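PDB 5OCM: NAD_Gly3P_dh, NAD-dependent glycerol-3-phosphate dehydrogenase from Streptosporangium roseum, which probably acts as an NADP-dependent oxidoreductase of the HIBADH-related family, an imine reductase that turns imines into amines. Local coordinates for residues V65-H70 and N91-T96; T7-G12 and T30-S35; G20-D25 and L149-A154. One frame throughout, in Å; residues are numbered along the deposited sequence.

All three contacts belong to the N-terminal nucleotide-binding domain; contacts 1 and 2 illustrate how a Rossmann fold gathers its working loops at the carboxyl ends of parallel strands. Contact 2 closes before contact 1 opens; contact 3 interleaves with contact 2, its first segment falling between those of contact 2, and encloses contact 1. The centres of contacts 1 and 2 lie about 13 Å apart, linked by a probable hydrogen bond from Cys-66 N to Leu-9 O, and both touch NADP. Contact 3, a helix-to-turn contact away from the cofactor, has its centre about 16 Å from that of contact 2 and 19 Å from that of contact 1. Packing of Phe-22 on Val-8 and Leu-152 on Leu-92 connects it to the cofactor-binding strands.

Contact 1 (V65-H70 and N91-T96); sequences VCVSDH and NLTSGT. With NAP (NADP nicotinamide-adenine-dinucleotide phosphate), chain G.
Thr-93 reaches across to the loop after strand 62-65, where its OG1 accepts the backbone N-H of Val-67 at 3.1 Å in a nearly straight bond (163°). The same hydroxyl is also a donor: OG1 gives its proton to Asn-91 OD1, in the plane of that amide, at 3.0 Å. Asn-91 OD1 also takes the N-H of Thr-93, which stands above the amide plane and closes an Asx turn, while Asn-91 ND2 is hydrogen-bonded to Tyr-114 OH. With CG2 set anti to the backbone N of Thr-93 (OG1 at chi1 -57°), the methyl is carried over the carbonyl of Val-67 and the amide of Asp-69. One backbone bond, Leu-92 N to Val-65 O at 2.9 Å, continues the parallel pairing of the strands as they end.

Beyond it the loops hold the nicotinamide ribose of NADP, as in Rossmann-type dehydrogenases. Ser-94 N donates to O3D at 3.0 Å, and Ser-94 OG shares a 2.6 Å bond with O2D; the carbonyl oxygens of Val-67 and Ser-68 both lie within reach of the single O3D proton. A water bridges His-70 N to Ser-94 O. Ser-94 also touches the bound trifluoroacetophenone hydrate and Thr-241 of the second subunit.

Val-73 of helix 70-77 packs on Asn-91 and Thr-93, Leu-18 of helix 13-24 on Cys-66 and Leu-92, and Ile-119 of strand 113-120 meets these last two as well.

Contact 2 (T7-G12 and T30-S35); sequences TVLGLG and TVWNRS. With NAP (NADP nicotinamide-adenine-dinucleotide phosphate), chain G.
Asn-33 OD1 is gripped by two donors: the backbone N-H of Leu-11 at 2.9 Å, tilted well above the amide plane, and the ribose hydroxyl O3B of NADP at 2.6 Å. The other end of the amide is equally engaged, since ND2 donates to phosphate oxygen O1X at 2.8 Å and to Ser-35 O, the latter partner lying in the amide plane; bonds at both ends fix the rotation of the group. Its CG sits anti to the backbone N (chi1 -167°), which turns the amide to the glycine-rich loop.

Arg-34 and Ser-35 complete the hold on the 2'-phosphate. Arg-34 NE points straight at O2X and NH1 at O3X, while one face of the guanidinium lies over the adenine, with C5A 3.4 Å from its plane; Ser-35 OG adds a 2.6 Å bond to O2X. These contacts would probably favour NADP over NAD.

Behind the site the axes of 7-9 and 30-32 come within 4.7 Å and run parallel, 10° apart, joined by Val-8 N to Thr-30 O, Trp-32 N to Val-8 O and Gly-10 N to Trp-32 O. On one face Leu-9 CD2 packs against Trp-32 CB; past the strand, Leu-11 crosses Val-31 at about a right angle, its CD1 3.9 Å from Val-31 CG2.

Gly-10 has backbone angles that call for glycine, and a side chain on Gly-12 would run into the cofactor. Strand 6-9, helix 13-24 and strand 29-32 form the beta-alpha-beta unit of a Rossmann fold, with Gly-10, Gly-12 and Gly-15 matching its GxGxxG pattern.

Contact 3 (G20-D25 and L149-A154); sequences GAFLKD and LRSLGA
Leu-152 sets its CD2 methyl over one face of the Phe-22 ring, a CH-pi contact 3.9 Å from the ring centroid and 17° off the normal. The apolar group is extended by Ala-21, whose CB lies 4.0 Å from the same CD2, and by Ser-151 CB, which approaches Phe-22 CD1 obliquely. The leucine CG, anti to the carbonyl carbon of its own residue (chi1 -54°), brings both methyls up to Phe-22 CZ. With an alanine in place of Phe-22, Leu-152 CD2 would probably lose the ring face it rests on, and a gap would open beside Ala-21.

The polar part of the contact is a single hydrogen bond across the segments. Ser-151 OG donates to Asp-25 OD2 at 3.0 Å, meeting the carboxylate on its anti side, and is also bonded to His-27 NE2. Asp-25 OD1 and Lys-24 NZ, 3.3 Å apart, form a salt bridge whose hydrogen bond is weak, and that lysine holds Gly-127 O too.

The phenylalanine also rests on Val-6 and Val-8, and Leu-152 on Leu-133 and Tyr-135. Helix 13-24, the first crossover helix, is thus joined to the 3-10 turn after helix 139-149, as neighbouring parts of the helical layer that flanks the sheet of a Rossmann-type domain.

Contact 1 (V65-H70 and N91-T96)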
loop_
_atom_site.group_PDB
_atom_site.type_symbol
_atom_site.label_atom_id
_atom_site.label_comp_id
_atom_site.label_asym_id
_atom_site.label_seq_id
_atom_site.Cartn_x
_atom_site.Cartn_y
_atom_site.Cartn_z
ATOM N N VAL A 65 -18.090 -17.526 15.172
ATOM C CA VAL A 65 -17.093 -17.462 16.212
ATOM C C VAL A 65 -16.013 -16.473 15.801
ATOM O O VAL A 65 -15.491 -16.550 14.663
ATOM C CB VAL A 65 -16.488 -18.847 16.599
ATOM C CG1 VAL A 65 -16.205 -19.734 15.479
ATOM C CG2 VAL A 65 -15.347 -18.736 17.581
ATOM N N CYS A 66 -15.604 -15.634 16.745
ATOM C CA CYS A 66 -14.535 -14.642 16.487
ATOM C C CYS A 66 -13.752 -14.449 17.761
ATOM O O CYS A 66 -14.044 -13.582 18.562
ATOM C CB CYS A 66 -15.105 -13.370 15.952
ATOM S SG CYS A 66 -13.803 -12.197 15.436
ATOM N N VAL A 67 -12.804 -15.370 17.985
ATOM C CA VAL A 67 -11.944 -15.352 19.182
ATOM C C VAL A 67 -10.503 -15.093 18.751
ATOM O O VAL A 67 -10.252 -14.699 17.594
ATOM C CB VAL A 67 -12.140 -16.599 20.072
ATOM C CG1 VAL A 67 -13.550 -16.584 20.652
ATOM C CG2 VAL A 67 -11.843 -17.901 19.295
ATOM N N SER A 68 -9.538 -15.220 19.654
ATOM C CA SER A 68 -8.180 -14.762 19.338
ATOM C C SER A 68 -7.497 -15.639 18.248
ATOM O O SER A 68 -7.081 -15.129 17.221
ATOM C CB SER A 68 -7.345 -14.720 20.631
ATOM O OG SER A 68 -7.421 -16.043 21.210
ATOM N N ASP A 69 -7.439 -16.940 18.457
ATOM C CA ASP A 69 -6.691 -17.818 17.558
ATOM C C ASP A 69 -7.268 -19.218 17.561
ATOM O O ASP A 69 -8.238 -19.488 18.245
ATOM C CB ASP A 69 -5.196 -17.813 17.947
ATOM C CG ASP A 69 -4.960 -18.328 19.378
ATOM O OD1 ASP A 69 -5.830 -19.023 20.019
ATOM O OD2 ASP A 69 -3.826 -18.116 19.841
ATOM N N HIS A 70 -6.656 -20.081 16.785
ATOM C CA HIS A 70 -7.113 -21.451 16.573
ATOM C C HIS A 70 -7.241 -22.232 17.882
ATOM O O HIS A 70 -8.181 -23.027 18.080
ATOM C CB HIS A 70 -6.126 -22.184 15.650
ATOM C CG HIS A 70 -6.569 -23.566 15.259
ATOM N ND1 HIS A 70 -5.890 -24.713 15.609
ATOM C CD2 HIS A 70 -7.620 -23.974 14.522
ATOM C CE1 HIS A 70 -6.441 -25.748 14.978
ATOM N NE2 HIS A 70 -7.592 -25.349 14.496
ATOM N N ASN A 91 -16.528 -19.433 11.046
ATOM C CA ASN A 91 -15.364 -19.093 11.851
ATOM C C ASN A 91 -14.632 -17.935 11.221
ATOM O O ASN A 91 -14.149 -18.049 10.099
ATOM C CB ASN A 91 -14.461 -20.310 11.954
ATOM C CG ASN A 91 -13.233 -20.073 12.835
ATOM O OD1 ASN A 91 -13.130 -19.064 13.554
ATOM N ND2 ASN A 91 -12.351 -21.098 12.857
ATOM N N LEU A 92 -14.626 -16.814 11.918
ATOM C CA LEU A 92 -13.990 -15.566 11.467
ATOM C C LEU A 92 -12.722 -15.258 12.267
ATOM O O LEU A 92 -12.162 -14.132 12.225
ATOM C CB LEU A 92 -14.988 -14.401 11.537
ATOM C CG LEU A 92 -16.243 -14.537 10.656
ATOM C CD1 LEU A 92 -17.155 -13.325 10.782
ATOM C CD2 LEU A 92 -15.861 -14.825 9.219
ATOM N N THR A 93 -12.239 -16.250 13.025
ATOM C CA THR A 93 -10.989 -16.097 13.775
ATOM C C THR A 93 -9.780 -16.142 12.819
ATOM O O THR A 93 -9.757 -16.960 11.933
ATOM C CB THR A 93 -10.890 -17.247 14.808
ATOM O OG1 THR A 93 -12.076 -17.193 15.637
ATOM C CG2 THR A 93 -9.669 -17.143 15.645
ATOM N N SER A 94 -8.775 -15.302 13.032
ATOM C CA SER A 94 -7.533 -15.357 12.247
ATOM C C SER A 94 -6.794 -16.686 12.423
ATOM O O SER A 94 -6.850 -17.312 13.467
ATOM C CB SER A 94 -6.609 -14.199 12.587
ATOM O OG SER A 94 -7.276 -12.989 12.495
ATOM N N GLY A 95 -6.090 -17.092 11.376
ATOM C CA GLY A 95 -5.248 -18.304 11.472
ATOM C C GLY A 95 -4.627 -18.659 10.143
ATOM O O GLY A 95 -4.682 -17.864 9.208
ATOM N N THR A 96 -4.073 -19.848 10.059
ATOM C CA THR A 96 -3.382 -20.333 8.850
ATOM C C THR A 96 -4.333 -21.265 8.081
ATOM O O THR A 96 -5.356 -21.745 8.616
ATOM C CB THR A 96 -2.137 -21.137 9.218
ATOM O OG1 THR A 96 -2.528 -22.289 9.985
ATOM C CG2 THR A 96 -1.154 -20.271 10.038
HETATM P PA NAP G . -9.633 -9.276 21.200
HETATM O O1A NAP G . -10.227 -7.906 21.519
HETATM O O2A NAP G . -8.331 -9.436 21.839
HETATM O O5B NAP G . -10.638 -10.498 21.606
HETATM C C5B NAP G . -10.121 -11.814 21.781
HETATM C C4B NAP G . -11.360 -12.635 22.045
HETATM O O4B NAP G . -11.070 -14.021 22.084
HETATM C C3B NAP G . -12.099 -12.287 23.376
HETATM O O3B NAP G . -13.535 -12.363 23.217
HETATM C C2B NAP G . -11.585 -13.414 24.296
HETATM O O2B NAP G . -12.384 -13.645 25.471
HETATM C C1B NAP G . -11.571 -14.568 23.331
HETATM N N9A NAP G . -10.748 -15.683 23.761
HETATM C C8A NAP G . -9.416 -15.767 23.836
HETATM N N7A NAP G . -9.029 -16.959 24.265
HETATM C C5A NAP G . -10.159 -17.661 24.481
HETATM C C6A NAP G . -10.473 -19.003 24.937
HETATM N N6A NAP G . -9.444 -19.875 25.272
HETATM N N1A NAP G . -11.770 -19.335 25.117
HETATM C C2A NAP G . -12.781 -18.496 24.803
HETATM N N3A NAP G . -12.581 -17.244 24.344
HETATM C C4A NAP G . -11.301 -16.827 24.174
HETATM O O3 NAP G . -9.372 -9.542 19.664
HETATM P PN NAP G . -10.288 -8.917 18.452
HETATM O O1N NAP G . -9.642 -7.692 17.946
HETATM O O2N NAP G . -11.785 -9.072 18.770
HETATM O O5D NAP G . -9.844 -10.063 17.404
HETATM C C5D NAP G . -10.586 -11.286 17.377
HETATM C C4D NAP G . -10.207 -12.000 16.096
HETATM O O4D NAP G . -10.616 -11.143 14.946
HETATM C C3D NAP G . -8.693 -12.290 16.041
HETATM O O3D NAP G . -8.440 -13.563 15.421
HETATM C C2D NAP G . -8.224 -11.133 15.143
HETATM O O2D NAP G . -6.984 -11.336 14.447
HETATM C C1D NAP G . -9.444 -10.993 14.193
HETATM N N1N NAP G . -9.531 -9.696 13.551
HETATM C C2N NAP G . -9.586 -8.588 14.262
HETATM C C3N NAP G . -9.640 -7.330 13.632
HETATM C C7N NAP G . -9.628 -6.044 14.369
HETATM O O7N NAP G . -9.529 -5.023 13.654
HETATM N N7N NAP G . -9.699 -6.020 15.671
HETATM C C4N NAP G . -9.700 -7.266 12.230
HETATM C C5N NAP G . -9.750 -8.467 11.530
HETATM C C6N NAP G . -9.664 -9.657 12.231
HETATM P P2B NAP G . -12.118 -12.771 26.790
HETATM O O1X NAP G . -12.844 -11.484 26.569
HETATM O O2X NAP G . -12.649 -13.710 27.819
HETATM O O3X NAP G . -10.595 -12.743 26.941
HETATM O O HOH W 1 -5.034 -19.161 14.720
#

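Contact 2 (T7-G12 and T30-S35)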
loop_
_atom_site.group_PDB
_atom_site.type_symbol
_atom_site.label_atom_id
_atom_site.label_comp_id
_atom_site.label_asym_id
_atom_site.label_seq_id
_atom_site.Cartn_x
_atom_site.Cartn_y
_atom_site.Cartn_z
ATOM N N THR A 7 -25.979 -16.314 16.388
ATOM C CA THR A 7 -25.172 -16.311 17.607
ATOM C C THR A 7 -23.738 -15.837 17.282
ATOM O O THR A 7 -23.179 -16.252 16.269
ATOM C CB THR A 7 -25.141 -17.706 18.247
ATOM O OG1 THR A 7 -26.462 -17.973 18.795
ATOM C CG2 THR A 7 -24.110 -17.781 19.364
ATOM N N VAL A 8 -23.189 -14.951 18.130
ATOM C CA VAL A 8 -21.816 -14.582 18.081
ATOM C C VAL A 8 -21.128 -15.079 19.369
ATOM O O VAL A 8 -21.560 -14.741 20.506
ATOM C CB VAL A 8 -21.607 -13.063 17.935
ATOM C CG1 VAL A 8 -20.113 -12.711 17.940
ATOM C CG2 VAL A 8 -22.293 -12.573 16.657
ATOM N N LEU A 9 -20.096 -15.915 19.189
ATOM C CA LEU A 9 -19.223 -16.350 20.263
ATOM C C LEU A 9 -17.907 -15.600 20.162
ATOM O O LEU A 9 -17.190 -15.755 19.177
ATOM C CB LEU A 9 -18.947 -17.846 20.164
ATOM C CG LEU A 9 -20.162 -18.753 20.022
ATOM C CD1 LEU A 9 -19.750 -20.214 19.855
ATOM C CD2 LEU A 9 -21.101 -18.624 21.215
ATOM N N GLY A 10 -17.616 -14.806 21.184
ATOM C CA GLY A 10 -16.415 -13.998 21.273
ATOM C C GLY A 10 -16.760 -12.535 21.110
ATOM O O GLY A 10 -17.230 -12.125 20.046
ATOM N N LEU A 11 -16.569 -11.769 22.176
ATOM C CA LEU A 11 -16.952 -10.364 22.231
ATOM C C LEU A 11 -15.763 -9.487 22.553
ATOM O O LEU A 11 -15.852 -8.582 23.395
ATOM C CB LEU A 11 -18.071 -10.144 23.231
ATOM C CG LEU A 11 -19.334 -10.891 22.957
ATOM C CD1 LEU A 11 -20.361 -10.615 24.066
ATOM C CD2 LEU A 11 -19.953 -10.639 21.563
ATOM N N GLY A 12 -14.697 -9.696 21.798
ATOM C CA GLY A 12 -13.588 -8.724 21.751
ATOM C C GLY A 12 -13.967 -7.520 20.946
ATOM O O GLY A 12 -15.138 -7.295 20.640
ATOM N N THR A 30 -28.050 -13.627 19.648
ATOM C CA THR A 30 -27.569 -14.115 20.935
ATOM C C THR A 30 -26.036 -13.991 20.976
ATOM O O THR A 30 -25.343 -14.263 19.980
ATOM C CB THR A 30 -27.967 -15.569 21.171
ATOM O OG1 THR A 30 -29.412 -15.649 21.243
ATOM C CG2 THR A 30 -27.381 -16.133 22.443
ATOM N N VAL A 31 -25.498 -13.518 22.096
ATOM C CA VAL A 31 -24.085 -13.373 22.284
ATOM C C VAL A 31 -23.542 -14.075 23.518
ATOM O O VAL A 31 -24.250 -14.289 24.487
ATOM C CB VAL A 31 -23.685 -11.877 22.340
ATOM C CG1 VAL A 31 -24.173 -11.140 21.088
ATOM C CG2 VAL A 31 -24.209 -11.212 23.575
ATOM N N TRP A 32 -22.246 -14.405 23.485
ATOM C CA TRP A 32 -21.547 -15.019 24.610
ATOM C C TRP A 32 -20.080 -14.672 24.504
ATOM O O TRP A 32 -19.514 -14.564 23.401
ATOM C CB TRP A 32 -21.711 -16.542 24.613
ATOM C CG TRP A 32 -20.854 -17.222 25.649
ATOM C CD1 TRP A 32 -21.137 -17.426 26.987
ATOM C CD2 TRP A 32 -19.538 -17.749 25.462
ATOM N NE1 TRP A 32 -20.110 -18.042 27.617
ATOM C CE2 TRP A 32 -19.099 -18.256 26.716
ATOM C CE3 TRP A 32 -18.669 -17.809 24.372
ATOM C CZ2 TRP A 32 -17.852 -18.861 26.894
ATOM C CZ3 TRP A 32 -17.402 -18.415 24.558
ATOM C CH2 TRP A 32 -17.032 -18.935 25.793
ATOM N N ASN A 33 -19.445 -14.517 25.658
ATOM C CA ASN A 33 -17.998 -14.290 25.787
ATOM C C ASN A 33 -17.505 -15.056 26.999
ATOM O O ASN A 33 -18.232 -15.153 28.002
ATOM C CB ASN A 33 -17.715 -12.808 25.995
ATOM C CG ASN A 33 -16.232 -12.477 25.827
ATOM O OD1 ASN A 33 -15.644 -12.768 24.739
ATOM N ND2 ASN A 33 -15.605 -11.912 26.894
ATOM N N ARG A 34 -16.281 -15.550 26.947
ATOM C CA ARG A 34 -15.686 -16.262 28.112
ATOM C C ARG A 34 -15.746 -15.436 29.363
ATOM O O ARG A 34 -16.178 -15.930 30.378
ATOM C CB ARG A 34 -14.232 -16.632 27.774
ATOM C CG ARG A 34 -13.405 -17.064 28.970
ATOM C CD ARG A 34 -12.024 -17.454 28.511
ATOM N NE ARG A 34 -11.252 -16.312 28.053
ATOM C CZ ARG A 34 -9.962 -16.363 27.736
ATOM N NH1 ARG A 34 -9.337 -15.273 27.328
ATOM N NH2 ARG A 34 -9.272 -17.508 27.833
ATOM N N SER A 35 -15.302 -14.195 29.282
ATOM C CA SER A 35 -15.342 -13.261 30.414
ATOM C C SER A 35 -16.624 -12.475 30.458
ATOM O O SER A 35 -17.036 -11.914 29.456
ATOM C CB SER A 35 -14.180 -12.260 30.300
ATOM O OG SER A 35 -12.959 -12.955 30.332
HETATM P PA NAP G . -9.633 -9.276 21.200
HETATM O O1A NAP G . -10.227 -7.906 21.519
HETATM O O2A NAP G . -8.331 -9.436 21.839
HETATM O O5B NAP G . -10.638 -10.498 21.606
HETATM C C5B NAP G . -10.121 -11.814 21.781
HETATM C C4B NAP G . -11.360 -12.635 22.045
HETATM O O4B NAP G . -11.070 -14.021 22.084
HETATM C C3B NAP G . -12.099 -12.287 23.376
HETATM O O3B NAP G . -13.535 -12.363 23.217
HETATM C C2B NAP G . -11.585 -13.414 24.296
HETATM O O2B NAP G . -12.384 -13.645 25.471
HETATM C C1B NAP G . -11.571 -14.568 23.331
HETATM N N9A NAP G . -10.748 -15.683 23.761
HETATM C C8A NAP G . -9.416 -15.767 23.836
HETATM N N7A NAP G . -9.029 -16.959 24.265
HETATM C C5A NAP G . -10.159 -17.661 24.481
HETATM C C6A NAP G . -10.473 -19.003 24.937
HETATM N N6A NAP G . -9.444 -19.875 25.272
HETATM N N1A NAP G . -11.770 -19.335 25.117
HETATM C C2A NAP G . -12.781 -18.496 24.803
HETATM N N3A NAP G . -12.581 -17.244 24.344
HETATM C C4A NAP G . -11.301 -16.827 24.174
HETATM O O3 NAP G . -9.372 -9.542 19.664
HETATM P PN NAP G . -10.288 -8.917 18.452
HETATM O O1N NAP G . -9.642 -7.692 17.946
HETATM O O2N NAP G . -11.785 -9.072 18.770
HETATM O O5D NAP G . -9.844 -10.063 17.404
HETATM C C5D NAP G . -10.586 -11.286 17.377
HETATM C C4D NAP G . -10.207 -12.000 16.096
HETATM O O4D NAP G . -10.616 -11.143 14.946
HETATM C C3D NAP G . -8.693 -12.290 16.041
HETATM O O3D NAP G . -8.440 -13.563 15.421
HETATM C C2D NAP G . -8.224 -11.133 15.143
HETATM O O2D NAP G . -6.984 -11.336 14.447
HETATM C C1D NAP G . -9.444 -10.993 14.193
HETATM N N1N NAP G . -9.531 -9.696 13.551
HETATM C C2N NAP G . -9.586 -8.588 14.262
HETATM C C3N NAP G . -9.640 -7.330 13.632
HETATM C C7N NAP G . -9.628 -6.044 14.369
HETATM O O7N NAP G . -9.529 -5.023 13.654
HETATM N N7N NAP G . -9.699 -6.020 15.671
HETATM C C4N NAP G . -9.700 -7.266 12.230
HETATM C C5N NAP G . -9.750 -8.467 11.530
HETATM C C6N NAP G . -9.664 -9.657 12.231
HETATM P P2B NAP G . -12.118 -12.771 26.790
HETATM O O1X NAP G . -12.844 -11.484 26.569
HETATM O O2X NAP G . -12.649 -13.710 27.819
HETATM O O3X NAP G . -10.595 -12.743 26.941
#

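Contact 3 (G20-D25 and L149-A154)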
loop_
_atom_site.group_PDB
_atom_site.type_symbol
_atom_site.label_atom_id
_atom_site.label_comp_id
_atom_site.label_asym_id
_atom_site.label_seq_id
_atom_site.Cartn_x
_atom_site.Cartn_y
_atom_site.Cartn_z
ATOM N N GLY A 20 -23.001 -6.190 16.901
ATOM C CA GLY A 20 -23.664 -4.913 16.629
ATOM C C GLY A 20 -24.230 -4.766 15.220
ATOM O O GLY A 20 -25.316 -4.213 15.029
ATOM N N ALA A 21 -23.505 -5.284 14.218
ATOM C CA ALA A 21 -23.949 -5.202 12.836
ATOM C C ALA A 21 -25.131 -6.101 12.581
ATOM O O ALA A 21 -26.080 -5.718 11.865
ATOM C CB ALA A 21 -22.800 -5.551 11.892
ATOM N N PHE A 22 -25.131 -7.292 13.165
ATOM C CA PHE A 22 -26.285 -8.166 13.048
ATOM C C PHE A 22 -27.525 -7.508 13.677
ATOM O O PHE A 22 -28.608 -7.560 13.080
ATOM C CB PHE A 22 -26.046 -9.541 13.657
ATOM C CG PHE A 22 -25.123 -10.421 12.875
ATOM C CD1 PHE A 22 -25.335 -10.694 11.544
ATOM C CD2 PHE A 22 -24.008 -11.043 13.532
ATOM C CE1 PHE A 22 -24.489 -11.557 10.853
ATOM C CE2 PHE A 22 -23.169 -11.872 12.850
ATOM C CZ PHE A 22 -23.407 -12.138 11.504
ATOM N N LEU A 23 -27.352 -6.858 14.820
ATOM C CA LEU A 23 -28.452 -6.196 15.503
ATOM C C LEU A 23 -28.978 -4.997 14.704
ATOM O O LEU A 23 -30.208 -4.819 14.581
ATOM C CB LEU A 23 -28.030 -5.739 16.888
ATOM C CG LEU A 23 -27.808 -6.841 17.923
ATOM C CD1 LEU A 23 -27.032 -6.279 19.088
ATOM C CD2 LEU A 23 -29.169 -7.417 18.366
ATOM N N LYS A 24 -28.070 -4.212 14.130
ATOM C CA LYS A 24 -28.441 -3.052 13.284
ATOM C C LYS A 24 -29.299 -3.416 12.119
ATOM O O LYS A 24 -30.185 -2.644 11.708
ATOM C CB LYS A 24 -27.167 -2.331 12.811
ATOM C CG LYS A 24 -27.383 -1.224 11.780
ATOM C CD LYS A 24 -26.080 -0.447 11.469
ATOM C CE LYS A 24 -25.134 -1.242 10.579
ATOM N NZ LYS A 24 -25.709 -1.674 9.205
ATOM N N ASP A 25 -29.071 -4.598 11.546
ATOM C CA ASP A 25 -29.870 -5.069 10.429
ATOM C C ASP A 25 -31.099 -5.864 10.806
ATOM O O ASP A 25 -31.727 -6.466 9.943
ATOM C CB ASP A 25 -29.024 -5.833 9.438
ATOM C CG ASP A 25 -28.268 -4.888 8.472
ATOM O OD1 ASP A 25 -28.329 -3.608 8.602
ATOM O OD2 ASP A 25 -27.618 -5.462 7.588
ATOM N N LEU A 149 -25.153 -12.958 6.303
ATOM C CA LEU A 149 -23.730 -12.596 6.361
ATOM C C LEU A 149 -23.484 -11.196 5.802
ATOM O O LEU A 149 -22.604 -10.481 6.304
ATOM C CB LEU A 149 -22.867 -13.603 5.607
ATOM C CG LEU A 149 -22.855 -14.967 6.354
ATOM C CD1 LEU A 149 -22.261 -16.070 5.476
ATOM C CD2 LEU A 149 -22.222 -14.931 7.741
ATOM N N ARG A 150 -24.268 -10.801 4.801
ATOM C CA ARG A 150 -24.125 -9.452 4.219
ATOM C C ARG A 150 -24.372 -8.317 5.199
ATOM O O ARG A 150 -23.940 -7.173 4.942
ATOM C CB ARG A 150 -24.993 -9.259 2.948
ATOM C CG ARG A 150 -24.373 -9.925 1.718
ATOM C CD ARG A 150 -25.215 -9.898 0.424
ATOM N NE ARG A 150 -25.411 -8.477 0.091
ATOM C CZ ARG A 150 -24.491 -7.673 -0.498
ATOM N NH1 ARG A 150 -23.307 -8.135 -0.929
ATOM N NH2 ARG A 150 -24.786 -6.377 -0.658
ATOM N N SER A 151 -24.993 -8.571 6.353
ATOM C CA SER A 151 -25.080 -7.560 7.391
ATOM C C SER A 151 -23.736 -7.034 7.849
ATOM O O SER A 151 -23.636 -5.914 8.344
ATOM C CB SER A 151 -25.834 -8.097 8.624
ATOM O OG SER A 151 -27.184 -8.333 8.253
ATOM N N LEU A 152 -22.710 -7.877 7.732
ATOM C CA LEU A 152 -21.353 -7.510 8.161
ATOM C C LEU A 152 -20.654 -6.616 7.142
ATOM O O LEU A 152 -19.717 -5.901 7.483
ATOM C CB LEU A 152 -20.525 -8.728 8.425
ATOM C CG LEU A 152 -21.116 -9.742 9.401
ATOM C CD1 LEU A 152 -20.218 -10.949 9.549
ATOM C CD2 LEU A 152 -21.394 -9.086 10.760
ATOM N N GLY A 153 -21.125 -6.625 5.910
ATOM C CA GLY A 153 -20.516 -5.835 4.839
ATOM C C GLY A 153 -20.970 -6.190 3.460
ATOM O O GLY A 153 -21.107 -7.371 3.122
ATOM N N ALA A 154 -21.159 -5.166 2.644
ATOM C CA ALA A 154 -21.561 -5.408 1.255
ATOM C C ALA A 154 -20.460 -6.048 0.433
ATOM O O ALA A 154 -20.736 -6.618 -0.583
ATOM C CB ALA A 154 -22.028 -4.114 0.560
#